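Local coordinates for protein chitin deacetylase 1 (Bombyx mori, PDB 5ZNT) that removes the N-acetyl groups of N-acetyl-D-glucosamine residues in chitin, giving chitosan and acetate, as a secreted zinc-dependent carbohydrate esterase of family 4, at residues A[11-16]-A[186-191]; A[36-41]-A[256-261]; A[126-131]-A[162-167]; A[144-149]-A[266-271]; A[193-198]-A[213-218]. One frame throughout, in Å; residues are numbered along the deposited sequence.

The five contacts illustrate how chemistry follows place in a fold. Contact 4 lies nearest the centre of the chain, where a buried arginine meets a tyrosine face beside the zinc site; contact 2 is also buried, but its glutamine packs against a helix end without bonding to it. Strands 38-45 and 265-270 are sheet neighbours, so these two touch directly. Contact 5 adds a histidine-carboxylate bond, and its Met213 reaches both partners of contact 4. Contact 3, partly buried, stacks an arginine on Phe166, which also packs on Val145 of contact 4. Contact 1, its centre about 21 Å from that of the chain, is peripheral but largely buried, and meets the others only where 186-191 runs on toward 193-198 of contact 5.

Contact 1: residues A[11-16]-A[186-191]; sequences SQCVLP and MYFRMP
The ring of Phe188 reaches across to Cys13 and Gln12, and each of these neighbours meets a different part of its outer rim. Closest is the methylene of Cys13, whose CB lies 3.4 Å from CE1 of Phe188 in an oblique approach. With SG set anti to the backbone N (chi1 -178°), the sulfur is carried along the same side of the ring, where Cys13 SG stands 4.9 Å from the Phe188 centroid. This is a sulfur-aromatic contact, again oblique, with the sulfur 62° off the ring normal. Gln12 works at the edge instead: its CG lies 3.7 Å from Phe188 CZ, near the ring plane. From there the chain runs extended, bringing the amide nitrogen NE2 to 3.9 Å from CE2 of Phe188, also at the edge. The amide and ring planes stand 46° apart. Cys13 is tied to Cys18 by a disulfide, and Cys20 packs on it as well, so Phe188 rests against the disulfide-linked loop near the start of this chain. No hydrogen bond passes between 11-16 and 186-191 themselves, although Arg189 has a backbone bond to Pro6 nearby; the contact itself is van der Waals packing with a polarisable sulfur beside the ring.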
# COMPACT_ATOMS: atom_id res chain seq x y z
N SER A 11 23.21 16.24 3.21
CA SER A 11 23.80 16.74 4.45
C SER A 11 22.73 17.07 5.49
O SER A 11 22.93 16.81 6.68
CB SER A 11 24.67 17.96 4.16
OG SER A 11 23.93 19.17 4.20
N GLN A 12 21.60 17.63 5.07
CA GLN A 12 20.52 17.90 6.01
C GLN A 12 19.34 16.93 5.86
O GLN A 12 18.26 17.20 6.38
CB GLN A 12 20.05 19.35 5.89
CG GLN A 12 19.55 19.77 4.53
CD GLN A 12 19.19 21.25 4.51
OE1 GLN A 12 19.34 21.95 5.52
NE2 GLN A 12 18.71 21.73 3.36
N CYS A 13 19.52 15.82 5.16
CA CYS A 13 18.52 14.77 5.08
C CYS A 13 19.17 13.49 5.60
O CYS A 13 19.83 12.78 4.84
CB CYS A 13 18.00 14.61 3.67
SG CYS A 13 16.69 13.36 3.50
N VAL A 14 18.98 13.21 6.89
CA VAL A 14 19.68 12.12 7.57
C VAL A 14 18.67 11.15 8.17
O VAL A 14 17.63 11.56 8.71
CB VAL A 14 20.66 12.64 8.64
CG1 VAL A 14 21.67 13.60 8.01
CG2 VAL A 14 19.92 13.33 9.80
N LEU A 15 18.98 9.85 8.08
CA LEU A 15 18.14 8.82 8.67
C LEU A 15 18.05 9.04 10.18
O LEU A 15 18.99 9.54 10.80
CB LEU A 15 18.70 7.43 8.37
CG LEU A 15 18.69 7.00 6.90
CD1 LEU A 15 19.32 5.62 6.70
CD2 LEU A 15 17.27 7.05 6.35
N PRO A 16 16.93 8.65 10.82
CA PRO A 16 15.78 7.96 10.23
C PRO A 16 14.64 8.88 9.82
O PRO A 16 13.60 8.40 9.35
CB PRO A 16 15.33 7.07 11.38
CG PRO A 16 15.54 7.95 12.57
CD PRO A 16 16.84 8.69 12.29
N MET A 186 9.25 13.52 1.44
CA MET A 186 8.86 14.67 0.65
C MET A 186 9.44 15.99 1.17
O MET A 186 8.98 17.05 0.75
CB MET A 186 7.33 14.76 0.58
CG MET A 186 6.62 13.58 -0.11
SD MET A 186 6.97 13.43 -1.89
CE MET A 186 7.12 15.13 -2.34
N TYR A 187 10.43 15.94 2.07
CA TYR A 187 11.06 17.18 2.52
C TYR A 187 11.77 17.88 1.37
O TYR A 187 11.90 19.11 1.37
CB TYR A 187 12.08 16.90 3.62
CG TYR A 187 11.55 16.48 4.96
CD1 TYR A 187 10.90 17.39 5.80
CD2 TYR A 187 11.76 15.18 5.43
CE1 TYR A 187 10.45 17.00 7.06
CE2 TYR A 187 11.31 14.79 6.68
CZ TYR A 187 10.66 15.70 7.49
OH TYR A 187 10.23 15.28 8.73
N PHE A 188 12.26 17.12 0.40
CA PHE A 188 13.02 17.60 -0.74
C PHE A 188 12.27 17.26 -2.01
O PHE A 188 11.37 16.41 -2.01
CB PHE A 188 14.43 16.98 -0.74
CG PHE A 188 15.26 17.41 0.43
CD1 PHE A 188 15.24 16.70 1.61
CD2 PHE A 188 16.02 18.58 0.37
CE1 PHE A 188 15.98 17.11 2.71
CE2 PHE A 188 16.77 19.00 1.46
CZ PHE A 188 16.75 18.26 2.64
N ARG A 189 12.64 17.96 -3.08
CA ARG A 189 12.01 17.77 -4.38
C ARG A 189 11.96 16.30 -4.77
O ARG A 189 12.91 15.55 -4.54
CB ARG A 189 12.79 18.56 -5.44
CG ARG A 189 12.08 18.71 -6.75
CD ARG A 189 12.82 19.73 -7.62
NE ARG A 189 14.09 19.21 -8.11
CZ ARG A 189 15.10 19.96 -8.56
NH1 ARG A 189 15.01 21.28 -8.56
NH2 ARG A 189 16.20 19.38 -8.99
N MET A 190 10.83 15.90 -5.36
CA MET A 190 10.69 14.55 -5.88
C MET A 190 11.84 14.24 -6.83
O MET A 190 12.20 15.09 -7.66
CB MET A 190 9.37 14.39 -6.64
CG MET A 190 8.13 14.49 -5.77
SD MET A 190 6.67 14.67 -6.81
CE MET A 190 6.86 13.30 -7.92
N PRO A 191 12.41 13.03 -6.78
CA PRO A 191 13.53 12.71 -7.66
C PRO A 191 13.10 12.20 -9.02
O PRO A 191 13.87 11.48 -9.68
CB PRO A 191 14.26 11.61 -6.89
CG PRO A 191 13.10 10.86 -6.21
CD PRO A 191 12.11 11.94 -5.83

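Contact 2: residues A[36-41]-A[256-261]; sequences VPQMIT and RHYEQN
Gln38 points its amide at the last turn of the helix that ends at Tyr258, and its aliphatic part runs past the tyrosine ring. The methylene CB of Gln38 meets the ring at its edge, in plane, 3.9 Å from CD1 of Tyr258. Beyond it the chain bends at chi2 (59°), which turns the amide against the last helical turn: OE1 of Gln38 comes to 3.3 Å from CA of Tyr258 and 3.6 Å from CB of His257. The amide plane stands 79° from the imidazole and 52° from the phenol. OE1 is also near the backbone N of Tyr258, but at too poor an angle for a hydrogen bond. This chain carries the polysaccharide deacetylase catalytic domain of a longer protein; Gln38 opens strand 38-45 of its parallel sheet, and the contact packs the C-terminal end of helix 243-258 against that strand. The other end of the amide is firmly used: NE2 of Gln38 donates to the backbone O of Met39 at 3.0 Å, with the acceptor in the amide plane, and also to Ala263 O. A leucine here would probably leave the carbonyls of Met39 and Ala263 without that donor. The imidazole leads away to Ala263 O through ND1, while the phenol of Tyr258 bonds Asp297.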
# COMPACT_ATOMS: atom_id res chain seq x y z
N VAL A 36 21.63 -6.36 0.46
CA VAL A 36 20.32 -5.78 0.76
C VAL A 36 19.23 -6.83 0.57
O VAL A 36 19.14 -7.43 -0.50
CB VAL A 36 20.07 -4.54 -0.13
CG1 VAL A 36 18.62 -4.02 -0.00
CG2 VAL A 36 21.09 -3.43 0.19
N PRO A 37 18.39 -7.09 1.57
CA PRO A 37 17.22 -7.96 1.35
C PRO A 37 16.30 -7.34 0.30
O PRO A 37 16.02 -6.14 0.33
CB PRO A 37 16.53 -8.01 2.72
CG PRO A 37 17.42 -7.29 3.67
CD PRO A 37 18.32 -6.40 2.87
N GLN A 38 15.86 -8.16 -0.65
CA GLN A 38 14.91 -7.71 -1.66
C GLN A 38 13.51 -7.69 -1.04
O GLN A 38 12.93 -8.75 -0.79
CB GLN A 38 14.95 -8.62 -2.88
CG GLN A 38 13.96 -8.23 -3.98
CD GLN A 38 14.19 -6.80 -4.49
OE1 GLN A 38 15.18 -6.53 -5.18
NE2 GLN A 38 13.25 -5.89 -4.19
N MET A 39 12.98 -6.51 -0.80
CA MET A 39 11.64 -6.37 -0.24
C MET A 39 10.60 -6.38 -1.35
O MET A 39 10.81 -5.80 -2.42
CB MET A 39 11.55 -5.07 0.56
CG MET A 39 12.38 -5.11 1.83
SD MET A 39 12.43 -3.51 2.66
CE MET A 39 14.00 -2.83 2.09
N ILE A 40 9.49 -7.07 -1.10
CA ILE A 40 8.34 -7.07 -2.01
C ILE A 40 7.13 -6.63 -1.21
O ILE A 40 6.85 -7.19 -0.14
CB ILE A 40 8.12 -8.45 -2.65
CG1 ILE A 40 9.41 -8.89 -3.38
CG2 ILE A 40 6.96 -8.42 -3.66
CD1 ILE A 40 9.34 -10.29 -4.00
N THR A 41 6.41 -5.62 -1.70
CA THR A 41 5.21 -5.12 -1.03
C THR A 41 4.01 -5.51 -1.88
O THR A 41 3.67 -4.82 -2.84
CB THR A 41 5.25 -3.61 -0.80
OG1 THR A 41 5.35 -2.91 -2.04
CG2 THR A 41 6.43 -3.22 0.09
N ARG A 256 14.64 -7.13 -12.54
CA ARG A 256 14.97 -5.72 -12.69
C ARG A 256 15.35 -5.10 -11.35
O ARG A 256 16.32 -4.34 -11.25
CB ARG A 256 13.79 -4.95 -13.32
CG ARG A 256 13.59 -5.15 -14.84
CD ARG A 256 12.54 -4.16 -15.40
NE ARG A 256 12.74 -2.82 -14.86
CZ ARG A 256 11.93 -2.23 -13.98
NH1 ARG A 256 10.84 -2.85 -13.55
NH2 ARG A 256 12.24 -1.02 -13.53
N HIS A 257 14.61 -5.43 -10.29
CA HIS A 257 14.95 -4.88 -8.98
C HIS A 257 16.12 -5.64 -8.36
O HIS A 257 17.09 -5.03 -7.88
CB HIS A 257 13.72 -4.94 -8.07
CG HIS A 257 12.65 -3.95 -8.42
ND1 HIS A 257 12.24 -2.97 -7.55
CD2 HIS A 257 11.92 -3.79 -9.55
CE1 HIS A 257 11.30 -2.23 -8.13
NE2 HIS A 257 11.08 -2.72 -9.34
N TYR A 258 16.04 -6.97 -8.34
CA TYR A 258 17.00 -7.79 -7.61
C TYR A 258 18.41 -7.65 -8.19
O TYR A 258 19.38 -7.68 -7.43
CB TYR A 258 16.56 -9.24 -7.65
CG TYR A 258 17.39 -10.21 -6.85
CD1 TYR A 258 17.25 -10.30 -5.48
CD2 TYR A 258 18.29 -11.07 -7.49
CE1 TYR A 258 17.99 -11.21 -4.74
CE2 TYR A 258 19.06 -11.98 -6.76
CZ TYR A 258 18.90 -12.04 -5.39
OH TYR A 258 19.62 -12.93 -4.64
N GLU A 259 18.53 -7.48 -9.51
CA GLU A 259 19.83 -7.39 -10.16
C GLU A 259 20.34 -5.96 -10.26
O GLU A 259 21.45 -5.76 -10.76
CB GLU A 259 19.78 -7.99 -11.58
CG GLU A 259 19.11 -9.36 -11.73
CD GLU A 259 19.96 -10.55 -11.31
OE1 GLU A 259 20.95 -10.35 -10.57
OE2 GLU A 259 19.62 -11.70 -11.71
N GLN A 260 19.59 -4.96 -9.80
CA GLN A 260 20.11 -3.59 -9.84
C GLN A 260 20.30 -3.05 -8.43
O GLN A 260 21.24 -3.45 -7.73
CB GLN A 260 19.19 -2.67 -10.66
CG GLN A 260 19.10 -3.11 -12.13
CD GLN A 260 18.34 -2.16 -13.03
OE1 GLN A 260 18.86 -1.13 -13.46
NE2 GLN A 260 17.09 -2.52 -13.35
N ASN A 261 19.45 -2.13 -7.98
CA ASN A 261 19.63 -1.51 -6.68
C ASN A 261 18.75 -2.12 -5.59
O ASN A 261 18.70 -1.59 -4.47
CB ASN A 261 19.36 -0.00 -6.78
CG ASN A 261 17.93 0.31 -7.20
OD1 ASN A 261 17.20 -0.59 -7.63
ND2 ASN A 261 17.54 1.57 -7.10

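Contact 3: residues A[126-131]-A[162-167]; sequences GMRVII and EEQAFL
Arg128 reaches from its helix to the end of the next one and engages it by two kinds of interaction at once. The first is hydrogen bonding. Both terminal nitrogens grip a single acceptor, the backbone carbonyl of Gln164: NH1 of Arg128 lies 2.9 Å from Gln164 O, and NH2 of Arg128 lies 3.0 Å from the same oxygen. That oxygen sits in the guanidinium plane. The NH2 bond falls in the carbonyl plane, on a lone pair, whereas NH1 is tilted from it by 27°. The second interaction is stacking. The guanidinium lies flat on one face of the Phe166 ring, centres 4.2 Å apart and planes at 12°, with NH1 over the middle of the ring, so that the stack is also a cation-pi contact. An extended start to the arginine chain and a bend at chi3 (59°) lay the group down in this way. The in-plane bonds and the stack together should limit its rotation. Gln164 precedes Ala165, whose positive phi and two bonds back into the last turn mark a Schellman motif; thus Arg128 of helix 117-134 ties itself to the carbonyl at a Schellman C-terminus, that of helix 154-163.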
# COMPACT_ATOMS: atom_id res chain seq x y z
N GLY A 126 -10.94 10.75 8.00
CA GLY A 126 -12.22 10.14 8.31
C GLY A 126 -12.19 8.63 8.18
O GLY A 126 -12.68 7.91 9.05
N MET A 127 -11.60 8.13 7.09
CA MET A 127 -11.53 6.68 6.92
C MET A 127 -10.69 6.05 8.02
O MET A 127 -11.01 4.96 8.51
CB MET A 127 -10.95 6.32 5.54
CG MET A 127 -10.86 4.81 5.28
SD MET A 127 -12.46 3.94 5.53
CE MET A 127 -11.99 2.22 5.30
N ARG A 128 -9.60 6.72 8.44
CA ARG A 128 -8.84 6.22 9.58
C ARG A 128 -9.71 6.12 10.84
O ARG A 128 -9.60 5.15 11.61
CB ARG A 128 -7.62 7.11 9.85
CG ARG A 128 -6.77 6.65 11.08
CD ARG A 128 -5.48 7.51 11.24
NE ARG A 128 -5.82 8.92 11.41
CZ ARG A 128 -4.93 9.90 11.34
NH1 ARG A 128 -3.65 9.63 11.10
NH2 ARG A 128 -5.32 11.16 11.50
N VAL A 129 -10.58 7.11 11.07
CA VAL A 129 -11.47 7.05 12.23
C VAL A 129 -12.41 5.84 12.13
O VAL A 129 -12.61 5.11 13.12
CB VAL A 129 -12.27 8.36 12.34
CG1 VAL A 129 -13.53 8.18 13.22
CG2 VAL A 129 -11.38 9.50 12.88
N ILE A 130 -12.99 5.61 10.95
CA ILE A 130 -13.89 4.47 10.77
C ILE A 130 -13.18 3.17 11.10
O ILE A 130 -13.69 2.33 11.85
CB ILE A 130 -14.44 4.46 9.33
CG1 ILE A 130 -15.23 5.74 9.06
CG2 ILE A 130 -15.32 3.21 9.10
CD1 ILE A 130 -15.77 5.83 7.61
N ILE A 131 -11.98 2.98 10.54
CA ILE A 131 -11.24 1.74 10.76
C ILE A 131 -10.92 1.56 12.24
O ILE A 131 -11.15 0.49 12.81
CB ILE A 131 -9.95 1.71 9.94
CG1 ILE A 131 -10.28 1.66 8.43
CG2 ILE A 131 -9.09 0.51 10.35
CD1 ILE A 131 -9.03 1.90 7.56
N GLU A 162 0.47 15.65 6.64
CA GLU A 162 1.34 16.09 7.71
C GLU A 162 0.52 16.56 8.91
O GLU A 162 0.81 16.18 10.05
CB GLU A 162 2.29 17.19 7.23
CG GLU A 162 3.27 17.60 8.33
CD GLU A 162 4.41 18.50 7.85
OE1 GLU A 162 4.60 18.69 6.62
OE2 GLU A 162 5.12 19.03 8.74
N GLU A 163 -0.51 17.38 8.68
CA GLU A 163 -1.35 17.83 9.79
C GLU A 163 -2.01 16.65 10.51
O GLU A 163 -2.20 16.70 11.73
CB GLU A 163 -2.44 18.79 9.30
CG GLU A 163 -1.93 20.16 8.88
CD GLU A 163 -3.01 21.05 8.26
OE1 GLU A 163 -4.18 20.61 8.14
OE2 GLU A 163 -2.69 22.20 7.88
N GLN A 164 -2.35 15.58 9.78
CA GLN A 164 -3.06 14.44 10.35
C GLN A 164 -2.13 13.35 10.85
O GLN A 164 -2.60 12.31 11.33
CB GLN A 164 -4.02 13.86 9.30
CG GLN A 164 -5.20 14.79 8.99
CD GLN A 164 -6.01 15.09 10.24
OE1 GLN A 164 -6.23 14.22 11.07
NE2 GLN A 164 -6.43 16.34 10.39
N ALA A 165 -0.81 13.55 10.74
CA ALA A 165 0.17 12.62 11.28
C ALA A 165 0.08 11.25 10.60
O ALA A 165 0.27 10.21 11.23
CB ALA A 165 0.05 12.48 12.79
N PHE A 166 -0.20 11.25 9.30
CA PHE A 166 -0.01 10.03 8.53
C PHE A 166 1.48 9.82 8.30
O PHE A 166 2.26 10.78 8.27
CB PHE A 166 -0.76 10.11 7.19
CG PHE A 166 -2.25 9.83 7.30
CD1 PHE A 166 -2.72 8.53 7.46
CD2 PHE A 166 -3.17 10.87 7.25
CE1 PHE A 166 -4.08 8.28 7.56
CE2 PHE A 166 -4.54 10.62 7.35
CZ PHE A 166 -4.99 9.32 7.51
N LEU A 167 1.89 8.56 8.16
CA LEU A 167 3.32 8.29 7.99
C LEU A 167 3.72 8.37 6.52
O LEU A 167 4.74 8.98 6.18
CB LEU A 167 3.66 6.91 8.55
CG LEU A 167 5.11 6.45 8.38
CD1 LEU A 167 6.07 7.41 9.13
CD2 LEU A 167 5.25 5.00 8.84

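Contact 4: residues A[144-149]-A[266-271]; sequences GVRAPY and GLYFHA
The backbones of Arg146 and Tyr268 stay well apart, their CA atoms 11.2 Å from one another, and side chains alone span the gap between the end of strand 144-145 and strand 265-270. Arg146 sends its guanidinium over one face of the Tyr268 ring, but upright rather than flat, the two planes standing 80° apart. NH2 of Arg146 does most of the touching, 3.4 Å from CE1 of Tyr268, and sits over the ring offset toward its rim. The cation-pi contact is accordingly off-centre, with Arg146 CZ 4.5 Å from the Tyr268 centroid and 28° off the ring normal. The arginine chain is extended as far as its bend at chi3 (-73°), which turns the terminal nitrogens to the ring. The opposite face of the tyrosine is covered by its own strand, where Gly266 C lies against the ring centre; a side chain at that glycine would collide with the tyrosine hydroxyl. Outside the pair the guanidinium is well supplied: NE bonds to Ser170 O, and NH1 forms a salt bridge with Asp45 and a hydrogen bond with Thr43. These partners fix the orientation of the guanidinium. The backbone O of Arg146 accepts from ND1 of His101, a zinc ligand alongside Asp46 and His105, so this buried arginine belongs to the second shell of the carbohydrate esterase 4 zinc site, the nearest atom of its side chain about 7 Å from the zinc ion.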
# COMPACT_ATOMS: atom_id res chain seq x y z
N GLY A 144 -0.86 4.75 6.56
CA GLY A 144 -0.63 4.97 5.14
C GLY A 144 -1.86 5.42 4.37
O GLY A 144 -3.00 5.18 4.80
N VAL A 145 -1.64 6.08 3.24
CA VAL A 145 -2.69 6.61 2.39
C VAL A 145 -2.41 6.21 0.95
O VAL A 145 -1.26 6.31 0.49
CB VAL A 145 -2.77 8.15 2.48
CG1 VAL A 145 -3.74 8.70 1.41
CG2 VAL A 145 -3.23 8.59 3.87
N ARG A 146 -3.45 5.80 0.23
CA ARG A 146 -3.40 5.72 -1.23
C ARG A 146 -4.69 6.31 -1.78
O ARG A 146 -5.78 5.87 -1.39
CB ARG A 146 -3.23 4.28 -1.72
CG ARG A 146 -3.28 4.14 -3.26
CD ARG A 146 -2.85 2.71 -3.67
NE ARG A 146 -1.41 2.48 -3.53
CZ ARG A 146 -0.82 1.29 -3.61
NH1 ARG A 146 -1.55 0.19 -3.81
NH2 ARG A 146 0.51 1.19 -3.48
N ALA A 147 -4.57 7.27 -2.69
CA ALA A 147 -5.74 7.96 -3.24
C ALA A 147 -6.43 7.11 -4.30
O ALA A 147 -5.77 6.42 -5.08
CB ALA A 147 -5.36 9.31 -3.85
N PRO A 148 -7.78 7.13 -4.32
CA PRO A 148 -8.52 6.51 -5.42
C PRO A 148 -8.02 6.97 -6.78
O PRO A 148 -7.64 8.14 -6.97
CB PRO A 148 -9.96 6.97 -5.17
CG PRO A 148 -10.03 7.10 -3.67
CD PRO A 148 -8.67 7.68 -3.29
N TYR A 149 -7.99 6.03 -7.72
CA TYR A 149 -7.53 6.20 -9.10
C TYR A 149 -6.11 6.79 -9.17
O TYR A 149 -5.71 7.34 -10.21
CB TYR A 149 -8.56 7.03 -9.91
CG TYR A 149 -9.96 6.49 -9.64
CD1 TYR A 149 -10.44 5.35 -10.30
CD2 TYR A 149 -10.77 7.05 -8.65
CE1 TYR A 149 -11.71 4.83 -10.01
CE2 TYR A 149 -12.03 6.52 -8.34
CZ TYR A 149 -12.48 5.42 -9.02
OH TYR A 149 -13.72 4.90 -8.73
N GLY A 266 6.99 -3.26 -5.81
CA GLY A 266 5.59 -3.13 -5.45
C GLY A 266 4.71 -3.89 -6.39
O GLY A 266 4.69 -3.63 -7.60
N LEU A 267 3.94 -4.87 -5.86
CA LEU A 267 2.97 -5.64 -6.62
C LEU A 267 1.57 -5.25 -6.14
O LEU A 267 1.09 -5.73 -5.10
CB LEU A 267 3.23 -7.14 -6.48
CG LEU A 267 4.67 -7.56 -6.86
CD1 LEU A 267 4.83 -9.08 -6.61
CD2 LEU A 267 4.95 -7.19 -8.33
N TYR A 268 0.93 -4.36 -6.88
CA TYR A 268 -0.26 -3.66 -6.40
C TYR A 268 -1.49 -4.25 -7.08
O TYR A 268 -1.68 -4.07 -8.28
CB TYR A 268 -0.15 -2.17 -6.68
CG TYR A 268 1.17 -1.56 -6.26
CD1 TYR A 268 1.62 -1.67 -4.95
CD2 TYR A 268 1.96 -0.85 -7.17
CE1 TYR A 268 2.80 -1.07 -4.54
CE2 TYR A 268 3.15 -0.27 -6.77
CZ TYR A 268 3.57 -0.38 -5.46
OH TYR A 268 4.75 0.21 -5.07
N PHE A 269 -2.32 -4.96 -6.31
CA PHE A 269 -3.43 -5.73 -6.86
C PHE A 269 -4.79 -5.16 -6.48
O PHE A 269 -4.96 -4.45 -5.48
CB PHE A 269 -3.41 -7.18 -6.37
CG PHE A 269 -2.25 -7.99 -6.88
CD1 PHE A 269 -2.29 -8.59 -8.13
CD2 PHE A 269 -1.12 -8.16 -6.09
CE1 PHE A 269 -1.21 -9.36 -8.59
CE2 PHE A 269 -0.03 -8.91 -6.54
CZ PHE A 269 -0.07 -9.50 -7.79
N HIS A 270 -5.79 -5.54 -7.29
CA HIS A 270 -7.18 -5.63 -6.86
C HIS A 270 -7.52 -7.10 -6.74
O HIS A 270 -7.25 -7.87 -7.67
CB HIS A 270 -8.13 -4.98 -7.86
CG HIS A 270 -7.91 -3.51 -8.00
ND1 HIS A 270 -7.02 -2.98 -8.91
CD2 HIS A 270 -8.45 -2.46 -7.35
CE1 HIS A 270 -7.03 -1.66 -8.82
NE2 HIS A 270 -7.90 -1.32 -7.88
N ALA A 271 -8.11 -7.48 -5.61
CA ALA A 271 -8.47 -8.87 -5.38
C ALA A 271 -9.30 -9.43 -6.53
O ALA A 271 -9.09 -10.57 -6.96
CB ALA A 271 -9.26 -9.01 -4.08

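Contact 5: residues A[193-198]-A[213-218]; sequences RCHGNL and MNELDR
His195 and Glu215 approach from opposite directions and are joined by one hydrogen bond. NE2 of His195 donates to OE2 of Glu215 at 2.8 Å, with an N-H...acceptor angle of 138°, so the bond is short but noticeably bent. The oxygen lies near the imidazole plane, at the edge of the ring, yet the ring stands at 89° to the carboxylate and the nitrogen comes in from above the carboxylate plane. Torsions set up this meeting: His195 has CG anti to the backbone N (chi1 -173°), and Glu215 runs extended beyond CG to meet it. The other carboxylate oxygen is engaged as well, since OE1 of Glu215 accepts from the backbone N of Leu176. The van der Waals part is shared, for both residues pack on Thr173. A leucine in place of His195 would probably leave OE2 of the buried Glu215 without this donor. The histidine belongs to a loop cross-linked by the Cys194-Cys201 disulfide, and the glutamate directly follows strand 209-214, so the bond fastens that loop beside strand 173-174, while Leu216 just beyond packs on helix 243-258 and strand 265-270.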
# COMPACT_ATOMS: atom_id res chain seq x y z
N ARG A 193 9.89 12.88 -12.45
CA ARG A 193 8.82 13.70 -13.00
C ARG A 193 7.47 13.33 -12.39
O ARG A 193 7.23 12.17 -12.02
CB ARG A 193 8.73 13.53 -14.52
CG ARG A 193 9.93 14.03 -15.31
CD ARG A 193 9.59 14.08 -16.79
NE ARG A 193 10.64 14.80 -17.50
CZ ARG A 193 11.77 14.24 -17.91
NH1 ARG A 193 11.99 12.96 -17.67
NH2 ARG A 193 12.70 14.98 -18.54
N CYS A 194 6.59 14.32 -12.31
CA CYS A 194 5.18 14.06 -12.02
C CYS A 194 4.58 13.29 -13.18
O CYS A 194 4.52 13.79 -14.31
CB CYS A 194 4.45 15.38 -11.80
SG CYS A 194 2.79 15.15 -11.09
N HIS A 195 4.15 12.06 -12.93
CA HIS A 195 3.84 11.10 -13.98
C HIS A 195 2.35 10.76 -13.98
O HIS A 195 1.76 10.54 -12.92
CB HIS A 195 4.68 9.82 -13.80
CG HIS A 195 4.56 8.84 -14.93
ND1 HIS A 195 5.02 9.10 -16.20
CD2 HIS A 195 4.04 7.59 -14.96
CE1 HIS A 195 4.79 8.06 -16.97
NE2 HIS A 195 4.19 7.12 -16.25
N GLY A 196 1.76 10.75 -15.16
CA GLY A 196 0.35 10.43 -15.32
C GLY A 196 -0.49 11.57 -15.86
O GLY A 196 -0.10 12.75 -15.82
N ASN A 197 -1.68 11.22 -16.35
CA ASN A 197 -2.53 12.19 -17.04
C ASN A 197 -3.00 13.28 -16.08
O ASN A 197 -3.68 13.00 -15.09
CB ASN A 197 -3.73 11.46 -17.65
CG ASN A 197 -4.71 12.40 -18.31
OD1 ASN A 197 -4.32 13.32 -19.04
ND2 ASN A 197 -6.00 12.19 -18.05
N LEU A 198 -2.62 14.52 -16.38
CA LEU A 198 -3.12 15.69 -15.66
C LEU A 198 -2.81 15.64 -14.17
O LEU A 198 -3.56 16.21 -13.36
CB LEU A 198 -4.63 15.87 -15.89
CG LEU A 198 -5.11 16.18 -17.31
CD1 LEU A 198 -6.63 15.94 -17.45
CD2 LEU A 198 -4.75 17.62 -17.67
N MET A 213 5.45 4.34 -6.29
CA MET A 213 4.91 3.22 -7.06
C MET A 213 5.68 3.18 -8.38
O MET A 213 5.33 3.86 -9.34
CB MET A 213 3.40 3.38 -7.28
CG MET A 213 2.60 3.39 -5.96
SD MET A 213 0.81 3.72 -6.20
CE MET A 213 0.25 2.22 -6.97
N ASN A 214 6.75 2.38 -8.41
CA ASN A 214 7.50 2.18 -9.65
C ASN A 214 6.64 1.45 -10.66
O ASN A 214 6.08 0.40 -10.36
CB ASN A 214 8.77 1.37 -9.39
CG ASN A 214 9.81 2.14 -8.62
OD1 ASN A 214 10.45 3.03 -9.17
ND2 ASN A 214 9.99 1.78 -7.35
N GLU A 215 6.56 1.99 -11.88
CA GLU A 215 5.91 1.24 -12.94
C GLU A 215 6.67 -0.05 -13.21
O GLU A 215 7.89 -0.12 -13.07
CB GLU A 215 5.84 2.06 -14.22
CG GLU A 215 4.86 3.22 -14.17
CD GLU A 215 4.74 3.89 -15.53
OE1 GLU A 215 5.75 3.92 -16.27
OE2 GLU A 215 3.65 4.38 -15.85
N LEU A 216 5.93 -1.09 -13.58
CA LEU A 216 6.54 -2.34 -13.96
C LEU A 216 6.65 -2.39 -15.49
O LEU A 216 5.89 -1.73 -16.20
CB LEU A 216 5.72 -3.53 -13.44
CG LEU A 216 5.99 -4.04 -12.00
CD1 LEU A 216 6.20 -2.95 -10.99
CD2 LEU A 216 4.85 -4.95 -11.54
N ASP A 217 7.62 -3.17 -15.97
CA ASP A 217 7.90 -3.34 -17.39
C ASP A 217 7.01 -4.45 -17.92
O ASP A 217 7.13 -5.61 -17.52
CB ASP A 217 9.39 -3.65 -17.59
CG ASP A 217 9.80 -3.81 -19.07
OD1 ASP A 217 8.95 -3.74 -19.98
OD2 ASP A 217 11.00 -4.00 -19.30
N ARG A 218 6.07 -4.10 -18.80
CA ARG A 218 5.11 -5.08 -19.28
C ARG A 218 5.55 -5.75 -20.58
O ARG A 218 4.77 -6.52 -21.15
CB ARG A 218 3.77 -4.41 -19.49
CG ARG A 218 3.90 -3.40 -20.59
CD ARG A 218 2.61 -3.08 -21.20
NE ARG A 218 1.97 -2.01 -20.46
CZ ARG A 218 0.91 -1.35 -20.91
NH1 ARG A 218 0.41 -1.67 -22.11
NH2 ARG A 218 0.36 -0.39 -20.17